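Local coordinates for protein uricase (Arthrobacter globiformis, PDB 2YZC) that catalyses the oxidation of uric acid by molecular oxygen to 5-hydroxyisourate, which is processed further to (S)-allantoin, at residues E162-P167 with L174-D179; D179-T184 with K250-V255. All blocks are in the same frame, centred on the assembly; numbering follows the deposited sequence.

Contact 1 (E162-P167 with L174-D179); sequences EFHGFP and LQETTD. With 1AL (allantoate ion), chain I.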
ATOM      1  N   GLU A 162     -28.063   8.630  12.986  1.00 20.00           N
ATOM      2  CA  GLU A 162     -28.360   8.147  14.331  1.00 19.70           C
ATOM      3  C   GLU A 162     -28.182   6.635  14.365  1.00 19.34           C
ATOM      4  O   GLU A 162     -28.091   5.982  13.323  1.00 19.83           O
ATOM      5  CB  GLU A 162     -29.822   8.428  14.698  1.00 20.01           C
ATOM      6  CG  GLU A 162     -30.291   9.851  14.547  1.00 24.52           C
ATOM      7  CD  GLU A 162     -31.761  10.010  14.915  1.00 26.97           C
ATOM      8  OE1 GLU A 162     -32.198   9.401  15.918  1.00 26.70           O
ATOM      9  OE2 GLU A 162     -32.479  10.752  14.212  1.00 27.37           O
ATOM     10  N   PHE A 163     -28.130   6.082  15.570  1.00 18.94           N
ATOM     11  CA  PHE A 163     -28.049   4.638  15.734  1.00 18.94           C
ATOM     12  C   PHE A 163     -28.486   4.269  17.135  1.00 19.10           C
ATOM     13  O   PHE A 163     -27.746   4.439  18.106  1.00 19.51           O
ATOM     14  CB  PHE A 163     -26.650   4.083  15.468  1.00 18.62           C
ATOM     15  CG  PHE A 163     -26.622   2.579  15.391  1.00 19.42           C
ATOM     16  CD1 PHE A 163     -27.492   1.904  14.531  1.00 22.72           C
ATOM     17  CD2 PHE A 163     -25.763   1.834  16.188  1.00 20.49           C
ATOM     18  CE1 PHE A 163     -27.508   0.505  14.473  1.00 21.68           C
ATOM     19  CE2 PHE A 163     -25.768   0.433  16.138  1.00 22.42           C
ATOM     20  CZ  PHE A 163     -26.644  -0.231  15.279  1.00 22.61           C
ATOM     21  N   HIS A 164     -29.711   3.764  17.225  1.00 19.16           N
ATOM     22  CA  HIS A 164     -30.296   3.379  18.497  1.00 18.84           C
ATOM     23  C   HIS A 164     -31.319   2.272  18.286  1.00 19.94           C
ATOM     24  O   HIS A 164     -31.620   1.902  17.150  1.00 19.99           O
ATOM     25  CB  HIS A 164     -30.951   4.606  19.138  1.00 17.87           C
ATOM     26  CG  HIS A 164     -31.842   5.368  18.207  1.00 18.50           C
ATOM     27  ND1 HIS A 164     -33.037   4.865  17.738  1.00 19.47           N
ATOM     28  CD2 HIS A 164     -31.697   6.587  17.634  1.00 19.86           C
ATOM     29  CE1 HIS A 164     -33.588   5.739  16.915  1.00 19.44           C
ATOM     30  NE2 HIS A 164     -32.795   6.792  16.834  1.00 21.19           N
ATOM     31  N   GLY A 165     -31.842   1.734  19.382  1.00 20.29           N
ATOM     32  CA  GLY A 165     -32.827   0.675  19.271  1.00 20.65           C
ATOM     33  C   GLY A 165     -32.245  -0.702  18.999  1.00 21.69           C
ATOM     34  O   GLY A 165     -32.985  -1.633  18.689  1.00 22.51           O
ATOM     35  N   PHE A 166     -30.928  -0.846  19.104  1.00 20.41           N
ATOM     36  CA  PHE A 166     -30.307  -2.144  18.875  1.00 20.64           C
ATOM     37  C   PHE A 166     -30.367  -2.969  20.155  1.00 21.41           C
ATOM     38  O   PHE A 166     -30.411  -2.419  21.252  1.00 21.28           O
ATOM     39  CB  PHE A 166     -28.848  -1.986  18.416  1.00 20.34           C
ATOM     40  CG  PHE A 166     -28.041  -1.014  19.240  1.00 20.88           C
ATOM     41  CD1 PHE A 166     -28.000   0.338  18.906  1.00 21.72           C
ATOM     42  CD2 PHE A 166     -27.312  -1.453  20.342  1.00 21.39           C
ATOM     43  CE1 PHE A 166     -27.241   1.241  19.656  1.00 20.75           C
ATOM     44  CE2 PHE A 166     -26.552  -0.559  21.099  1.00 21.63           C
ATOM     45  CZ  PHE A 166     -26.517   0.790  20.752  1.00 22.47           C
ATOM     46  N   PRO A 167     -30.385  -4.307  20.036  1.00 24.30           N
ATOM     47  CA  PRO A 167     -30.444  -5.137  21.242  1.00 25.57           C
ATOM     48  C   PRO A 167     -29.178  -5.005  22.082  1.00 26.21           C
ATOM     49  O   PRO A 167     -28.080  -4.873  21.545  1.00 26.01           O
ATOM     50  CB  PRO A 167     -30.636  -6.543  20.678  1.00 26.16           C
ATOM     51  CG  PRO A 167     -29.902  -6.476  19.377  1.00 25.64           C
ATOM     52  CD  PRO A 167     -30.349  -5.144  18.825  1.00 23.61           C
ATOM     53  N   LEU A 174     -21.914  -0.427  23.552  1.00 21.83           N
ATOM     54  CA  LEU A 174     -22.212   0.728  22.708  1.00 21.33           C
ATOM     55  C   LEU A 174     -23.455   1.465  23.189  1.00 21.43           C
ATOM     56  O   LEU A 174     -24.488   0.853  23.461  1.00 20.05           O
ATOM     57  CB  LEU A 174     -22.411   0.290  21.250  1.00 21.37           C
ATOM     58  CG  LEU A 174     -22.749   1.405  20.244  1.00 22.15           C
ATOM     59  CD1 LEU A 174     -21.555   2.341  20.083  1.00 21.72           C
ATOM     60  CD2 LEU A 174     -23.115   0.799  18.900  1.00 21.06           C
ATOM     61  N   GLN A 175     -23.347   2.786  23.290  1.00 20.67           N
ATOM     62  CA  GLN A 175     -24.462   3.612  23.738  1.00 21.36           C
ATOM     63  C   GLN A 175     -25.294   4.121  22.560  1.00 21.23           C
ATOM     64  O   GLN A 175     -24.780   4.315  21.453  1.00 19.81           O
ATOM     65  CB  GLN A 175     -23.942   4.802  24.551  1.00 21.85           C
ATOM     66  CG  GLN A 175     -23.265   4.417  25.864  1.00 25.07           C
ATOM     67  CD  GLN A 175     -24.176   3.620  26.782  1.00 28.37           C
ATOM     68  OE1 GLN A 175     -25.336   3.978  26.991  1.00 26.75           O
ATOM     69  NE2 GLN A 175     -23.649   2.536  27.341  1.00 31.17           N
ATOM     70  N   GLU A 176     -26.584   4.320  22.799  1.00 20.33           N
ATOM     71  CA  GLU A 176     -27.473   4.824  21.763  1.00 21.34           C
ATOM     72  C   GLU A 176     -27.104   6.272  21.458  1.00 20.80           C
ATOM     73  O   GLU A 176     -26.603   6.982  22.326  1.00 21.30           O
ATOM     74  CB  GLU A 176     -28.925   4.768  22.232  1.00 21.17           C
ATOM     75  CG  GLU A 176     -29.478   3.370  22.422  1.00 25.00           C
ATOM     76  CD  GLU A 176     -30.980   3.384  22.669  1.00 25.74           C
ATOM     77  OE1 GLU A 176     -31.406   3.782  23.773  1.00 26.77           O
ATOM     78  OE2 GLU A 176     -31.734   3.006  21.749  1.00 29.25           O
ATOM     79  N   THR A 177     -27.358   6.711  20.230  1.00 20.81           N
ATOM     80  CA  THR A 177     -27.051   8.086  19.854  1.00 20.42           C
ATOM     81  C   THR A 177     -27.982   8.605  18.767  1.00 19.01           C
ATOM     82  O   THR A 177     -28.436   7.846  17.911  1.00 18.54           O
ATOM     83  CB  THR A 177     -25.593   8.222  19.364  1.00 22.19           C
ATOM     84  OG1 THR A 177     -25.321   9.596  19.062  1.00 23.80           O
ATOM     85  CG2 THR A 177     -25.364   7.386  18.118  1.00 23.42           C
ATOM     86  N   THR A 178     -28.273   9.900  18.813  1.00 19.16           N
ATOM     87  CA  THR A 178     -29.137  10.518  17.814  1.00 21.02           C
ATOM     88  C   THR A 178     -28.356  11.507  16.956  1.00 21.33           C
ATOM     89  O   THR A 178     -28.941  12.236  16.154  1.00 21.71           O
ATOM     90  CB  THR A 178     -30.324  11.262  18.456  1.00 21.80           C
ATOM     91  OG1 THR A 178     -29.833  12.303  19.307  1.00 22.30           O
ATOM     92  CG2 THR A 178     -31.187  10.295  19.264  1.00 20.99           C
ATOM     93  N   ASP A 179     -27.036  11.529  17.128  1.00 21.08           N
ATOM     94  CA  ASP A 179     -26.181  12.425  16.351  1.00 22.67           C
ATOM     95  C   ASP A 179     -24.762  11.865  16.288  1.00 22.81           C
ATOM     96  O   ASP A 179     -24.028  11.883  17.279  1.00 22.98           O
ATOM     97  CB  ASP A 179     -26.145  13.828  16.977  1.00 25.04           C
ATOM     98  CG  ASP A 179     -25.623  14.896  16.013  1.00 30.35           C
ATOM     99  OD1 ASP A 179     -24.934  14.542  15.027  1.00 29.94           O
ATOM    100  OD2 ASP A 179     -25.895  16.096  16.249  1.00 31.27           O
TER
HETATM  101  C1  1AL I 303     -24.872   0.497  11.880  1.00 42.94           C
HETATM  102  O2  1AL I 303     -25.576   1.162  11.102  1.00 37.99           O
HETATM  103  N3  1AL I 303     -24.985  -0.854  12.001  1.00 41.19           N
HETATM  104  N4  1AL I 303     -23.954   1.254  12.608  1.00 41.25           N
HETATM  105  C5  1AL I 303     -21.658   0.015  12.030  1.00 43.24           C
HETATM  106  O6  1AL I 303     -21.988  -0.033  10.830  1.00 47.16           O
HETATM  107  O7  1AL I 303     -20.530  -0.234  12.483  1.00 45.08           O
HETATM  108  C8  1AL I 303     -22.670   0.681  13.012  1.00 42.40           C
HETATM  109  C9  1AL I 303     -22.359  -0.592  15.081  1.00 35.40           C
HETATM  110  O10 1AL I 303     -21.499  -0.744  15.974  1.00 31.31           O
HETATM  111  N11 1AL I 303     -23.174  -1.610  14.661  1.00 33.91           N
HETATM  112  N12 1AL I 303     -22.552   0.593  14.462  1.00 39.58           N
HETATM  113  O   HOH W   1     -25.063   4.075  18.707  1.00 18.71           O
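One wall of the urate pocket is built here, where Phe163 and Leu174, two residues of the loop between strands 143-157 and 182-192, meet beside the bound allantoate. CD2 of Leu174 sits at the edge of the Phe163 ring, in its plane, 3.8 Å from CE2. One face of that ring lies under the ligand, with N4 of allantoate 3.8 Å above the plane and over its centre; the opposite face is backed by CD1 of Phe166, offset toward the rim. CG of Phe163 stands anti to the backbone N (chi1 -169°), which carries the ring to the ligand. An aromatic platform of this kind is consistent with the role of Phe163 in binding the flat substrate urate. Thr67 and Asp68 of a neighbouring subunit complete the pocket, both hydrogen-bonded to allantoate.

Behind the platform the chain doubles back on itself. Phe163 and Thr177 form a single antiparallel hydrogen-bonded bridge: Phe163 N reaches Thr177 O at 2.9 Å, almost straight, and Thr177 N returns to Phe163 O at 3.1 Å. A water donates to both Phe163 O and Gln175 O, extending the link by one bridge to Gln175. Phe166 turns its ring edge to the carbonyl of Leu174, CZ 3.4 Å from O. On the outer side Glu176 OE2 takes the N-H of Gly165 at 2.7 Å with its anti lone pair. His164 NE2 donates to Glu162 OE1 at 2.8 Å, in the plane of the imidazole but from above the carboxylate, whose OE2 is bonded to His218.

Contact 2 (D179-T184 with K250-V255); sequences DRILAT and KHHFLV. With 1AL (allantoate ion), chain I.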
ATOM      1  N   ASP A 179     -27.036  11.529  17.128  1.00 21.08           N
ATOM      2  CA  ASP A 179     -26.181  12.425  16.351  1.00 22.67           C
ATOM      3  C   ASP A 179     -24.762  11.865  16.288  1.00 22.81           C
ATOM      4  O   ASP A 179     -24.028  11.883  17.279  1.00 22.98           O
ATOM      5  CB  ASP A 179     -26.145  13.828  16.977  1.00 25.04           C
ATOM      6  CG  ASP A 179     -25.623  14.896  16.013  1.00 30.35           C
ATOM      7  OD1 ASP A 179     -24.934  14.542  15.027  1.00 29.94           O
ATOM      8  OD2 ASP A 179     -25.895  16.096  16.249  1.00 31.27           O
ATOM      9  N   ARG A 180     -24.379  11.361  15.122  1.00 20.53           N
ATOM     10  CA  ARG A 180     -23.041  10.814  14.939  1.00 19.96           C
ATOM     11  C   ARG A 180     -22.604  11.084  13.509  1.00 20.04           C
ATOM     12  O   ARG A 180     -23.416  11.463  12.664  1.00 20.31           O
ATOM     13  CB  ARG A 180     -23.029   9.299  15.190  1.00 17.87           C
ATOM     14  CG  ARG A 180     -23.791   8.479  14.132  1.00 17.18           C
ATOM     15  CD  ARG A 180     -23.653   6.972  14.329  1.00 20.60           C
ATOM     16  NE  ARG A 180     -24.315   6.227  13.254  1.00 18.62           N
ATOM     17  CZ  ARG A 180     -24.234   4.911  13.081  1.00 21.54           C
ATOM     18  NH1 ARG A 180     -23.522   4.167  13.916  1.00 19.78           N
ATOM     19  NH2 ARG A 180     -24.855   4.337  12.052  1.00 21.10           N
ATOM     20  N   ILE A 181     -21.315  10.910  13.251  1.00 19.73           N
ATOM     21  CA  ILE A 181     -20.788  11.078  11.904  1.00 18.20           C
ATOM     22  C   ILE A 181     -21.011   9.740  11.202  1.00 17.70           C
ATOM     23  O   ILE A 181     -21.000   8.688  11.841  1.00 15.91           O
ATOM     24  CB  ILE A 181     -19.260  11.382  11.919  1.00 17.91           C
ATOM     25  CG1 ILE A 181     -19.019  12.852  12.276  1.00 20.98           C
ATOM     26  CG2 ILE A 181     -18.634  11.057  10.562  1.00 18.09           C
ATOM     27  CD1 ILE A 181     -17.546  13.232  12.319  1.00 22.76           C
ATOM     28  N   LEU A 182     -21.249   9.786   9.898  1.00 16.85           N
ATOM     29  CA  LEU A 182     -21.419   8.567   9.113  1.00 17.56           C
ATOM     30  C   LEU A 182     -20.470   8.752   7.940  1.00 16.80           C
ATOM     31  O   LEU A 182     -20.713   9.584   7.073  1.00 17.78           O
ATOM     32  CB  LEU A 182     -22.861   8.421   8.612  1.00 18.29           C
ATOM     33  CG  LEU A 182     -23.110   7.200   7.714  1.00 20.97           C
ATOM     34  CD1 LEU A 182     -22.807   5.926   8.489  1.00 20.57           C
ATOM     35  CD2 LEU A 182     -24.556   7.192   7.227  1.00 20.09           C
ATOM     36  N   ALA A 183     -19.371   8.006   7.949  1.00 16.36           N
ATOM     37  CA  ALA A 183     -18.368   8.086   6.891  1.00 17.07           C
ATOM     38  C   ALA A 183     -18.152   6.701   6.297  1.00 18.44           C
ATOM     39  O   ALA A 183     -18.101   5.707   7.023  1.00 17.34           O
ATOM     40  CB  ALA A 183     -17.056   8.613   7.458  1.00 18.55           C
ATOM     41  N   THR A 184     -18.020   6.631   4.978  1.00 18.97           N
ATOM     42  CA  THR A 184     -17.821   5.347   4.331  1.00 18.87           C
ATOM     43  C   THR A 184     -17.096   5.516   3.005  1.00 19.66           C
ATOM     44  O   THR A 184     -16.876   6.635   2.545  1.00 18.84           O
ATOM     45  CB  THR A 184     -19.197   4.641   4.087  1.00 19.61           C
ATOM     46  OG1 THR A 184     -18.985   3.311   3.602  1.00 20.75           O
ATOM     47  CG2 THR A 184     -20.023   5.401   3.069  1.00 21.11           C
ATOM     48  N   LYS A 250     -16.609   3.689   8.652  1.00 19.63           N
ATOM     49  CA  LYS A 250     -15.323   4.189   9.125  1.00 20.33           C
ATOM     50  C   LYS A 250     -15.561   5.095  10.317  1.00 19.40           C
ATOM     51  O   LYS A 250     -15.948   6.252  10.179  1.00 19.71           O
ATOM     52  CB  LYS A 250     -14.612   4.925   7.990  1.00 20.80           C
ATOM     53  CG  LYS A 250     -14.552   4.071   6.724  1.00 25.26           C
ATOM     54  CD  LYS A 250     -13.466   4.505   5.767  1.00 32.03           C
ATOM     55  CE  LYS A 250     -13.741   5.857   5.171  1.00 33.67           C
ATOM     56  NZ  LYS A 250     -12.650   6.212   4.225  1.00 38.55           N
ATOM     57  N   HIS A 251     -15.322   4.534  11.492  1.00 20.62           N
ATOM     58  CA  HIS A 251     -15.568   5.219  12.750  1.00 19.48           C
ATOM     59  C   HIS A 251     -14.786   6.480  13.052  1.00 18.87           C
ATOM     60  O   HIS A 251     -13.562   6.513  12.984  1.00 19.50           O
ATOM     61  CB  HIS A 251     -15.391   4.229  13.901  1.00 21.75           C
ATOM     62  CG  HIS A 251     -16.211   2.985  13.757  1.00 21.65           C
ATOM     63  ND1 HIS A 251     -15.674   1.721  13.879  1.00 23.70           N
ATOM     64  CD2 HIS A 251     -17.529   2.810  13.497  1.00 19.62           C
ATOM     65  CE1 HIS A 251     -16.626   0.821  13.701  1.00 21.64           C
ATOM     66  NE2 HIS A 251     -17.761   1.455  13.468  1.00 22.21           N
ATOM     67  N   HIS A 252     -15.536   7.524  13.380  1.00 19.02           N
ATOM     68  CA  HIS A 252     -14.982   8.807  13.777  1.00 19.55           C
ATOM     69  C   HIS A 252     -15.511   8.933  15.191  1.00 19.65           C
ATOM     70  O   HIS A 252     -16.664   9.309  15.404  1.00 21.48           O
ATOM     71  CB  HIS A 252     -15.517   9.936  12.894  1.00 18.21           C
ATOM     72  CG  HIS A 252     -14.838  10.024  11.564  1.00 17.40           C
ATOM     73  ND1 HIS A 252     -14.844   8.987  10.658  1.00 18.22           N
ATOM     74  CD2 HIS A 252     -14.092  11.007  11.006  1.00 19.88           C
ATOM     75  CE1 HIS A 252     -14.128   9.324   9.599  1.00 20.24           C
ATOM     76  NE2 HIS A 252     -13.660  10.545   9.785  1.00 19.16           N
ATOM     77  N   PHE A 253     -14.673   8.568  16.155  1.00 19.64           N
ATOM     78  CA  PHE A 253     -15.063   8.609  17.557  1.00 20.18           C
ATOM     79  C   PHE A 253     -15.014  10.011  18.131  1.00 20.08           C
ATOM     80  O   PHE A 253     -14.014  10.710  17.993  1.00 19.25           O
ATOM     81  CB  PHE A 253     -14.153   7.690  18.371  1.00 20.27           C
ATOM     82  CG  PHE A 253     -14.247   6.248  17.978  1.00 22.70           C
ATOM     83  CD1 PHE A 253     -15.369   5.493  18.313  1.00 24.39           C
ATOM     84  CD2 PHE A 253     -13.221   5.643  17.259  1.00 20.80           C
ATOM     85  CE1 PHE A 253     -15.467   4.149  17.939  1.00 24.05           C
ATOM     86  CE2 PHE A 253     -13.306   4.301  16.880  1.00 20.32           C
ATOM     87  CZ  PHE A 253     -14.429   3.555  17.220  1.00 22.89           C
ATOM     88  N   LEU A 254     -16.106  10.419  18.770  1.00 21.35           N
ATOM     89  CA  LEU A 254     -16.185  11.733  19.395  1.00 20.49           C
ATOM     90  C   LEU A 254     -15.252  11.637  20.595  1.00 20.77           C
ATOM     91  O   LEU A 254     -15.494  10.859  21.513  1.00 21.39           O
ATOM     92  CB  LEU A 254     -17.619  12.007  19.856  1.00 22.38           C
ATOM     93  CG  LEU A 254     -17.954  13.379  20.447  1.00 23.30           C
ATOM     94  CD1 LEU A 254     -17.798  14.456  19.387  1.00 19.86           C
ATOM     95  CD2 LEU A 254     -19.388  13.358  20.976  1.00 26.04           C
ATOM     96  N   VAL A 255     -14.181  12.421  20.584  1.00 19.04           N
ATOM     97  CA  VAL A 255     -13.206  12.379  21.661  1.00 18.70           C
ATOM     98  C   VAL A 255     -13.754  12.894  22.989  1.00 20.12           C
ATOM     99  O   VAL A 255     -14.452  13.904  23.036  1.00 19.32           O
ATOM    100  CB  VAL A 255     -11.933  13.182  21.280  1.00 19.84           C
ATOM    101  CG1 VAL A 255     -10.902  13.106  22.400  1.00 21.43           C
ATOM    102  CG2 VAL A 255     -11.342  12.615  19.983  1.00 19.37           C
TER
HETATM  103  C1  1AL I 303     -24.872   0.497  11.880  1.00 42.94           C
HETATM  104  O2  1AL I 303     -25.576   1.162  11.102  1.00 37.99           O
HETATM  105  N3  1AL I 303     -24.985  -0.854  12.001  1.00 41.19           N
HETATM  106  N4  1AL I 303     -23.954   1.254  12.608  1.00 41.25           N
HETATM  107  C5  1AL I 303     -21.658   0.015  12.030  1.00 43.24           C
HETATM  108  O6  1AL I 303     -21.988  -0.033  10.830  1.00 47.16           O
HETATM  109  O7  1AL I 303     -20.530  -0.234  12.483  1.00 45.08           O
HETATM  110  C8  1AL I 303     -22.670   0.681  13.012  1.00 42.40           C
HETATM  111  C9  1AL I 303     -22.359  -0.592  15.081  1.00 35.40           C
HETATM  112  O10 1AL I 303     -21.499  -0.744  15.974  1.00 31.31           O
HETATM  113  N11 1AL I 303     -23.174  -1.610  14.661  1.00 33.91           N
HETATM  114  N12 1AL I 303     -22.552   0.593  14.462  1.00 39.58           N
HETATM  115  O   HOH W   2     -19.463   9.580  15.123  1.00 21.79           O
HETATM  116  O   HOH W   3     -18.422   7.517  12.984  1.00 22.21           O
HETATM  117  O   HOH W   4     -18.681   6.434  10.181  1.00 18.37           O
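The imidazole of His252 is set obliquely against Ile181 and Ala183, with CE1 3.7 Å from the Ala183 methyl and CG 4.1 Å from Ile181 CG2, while His252 CB lies 3.9 Å from Ile181 CD1. At the ring's edge, in its plane, ND1 donates to Lys250 O at 3.0 Å, a bond that fixes the ring's rotation although it meets that oxygen from above the carbonyl plane. Two other flat groups turn their edges to allantoate: the Arg180 guanidinium, whose NH2 makes a weak bond to O2, and the His251 ring, whose NE2 makes a weak but fairly straight one (168°) to O7. The Arg180 chain runs extended from CG to NE, and NE is held by Ser161.

Between the backbones, one direct bond joins the segments, Lys250 N to Ala183 O at 3.0 Å. Beyond it the strands part and three waters fill in: one takes the N-H of Ala183 and donates to Lys250 O at 2.7 Å, while the others link Ile181 with His252, N to O and O to N. Lys250, bent at chi3 (-67°), passes its CE by Thr184 and ends in a salt bridge with Asp185. An alanine in place of His252 would probably leave Lys250 O without its imidazole donor and open a gap beside the Ala183 methyl, where the ring packed. Strands 182-192 and 240-254, antiparallel neighbours in the sheet, thus separate here around bridging water, and the parted strand ends present Arg180 and His251, the latter a charge-relay residue, to the uricase active site.

How the contacts relate
Contact 1 is a surface contact of loop with loop, its centre about 31 Å from the centre of the chain; contact 2 is buried, its centre about 24 Å from that point, and joins two strands of the large antiparallel sheet. The loop that forms contact 1 runs straight into contact 2, and Asp179 belongs to both. The two meet where CB of Phe163 packs on NH1 of Arg180 at 3.5 Å, and each reaches allantoate: contact 1 offers it an aromatic face and an aliphatic methyl, contact 2 polar edges. Carboxylates and a single antiparallel backbone bridge tie the outer loop, whereas the inner strand pair is joined by one direct backbone bond and three bridging waters, with Ile181 and Ala183 packed against the His252 side chain.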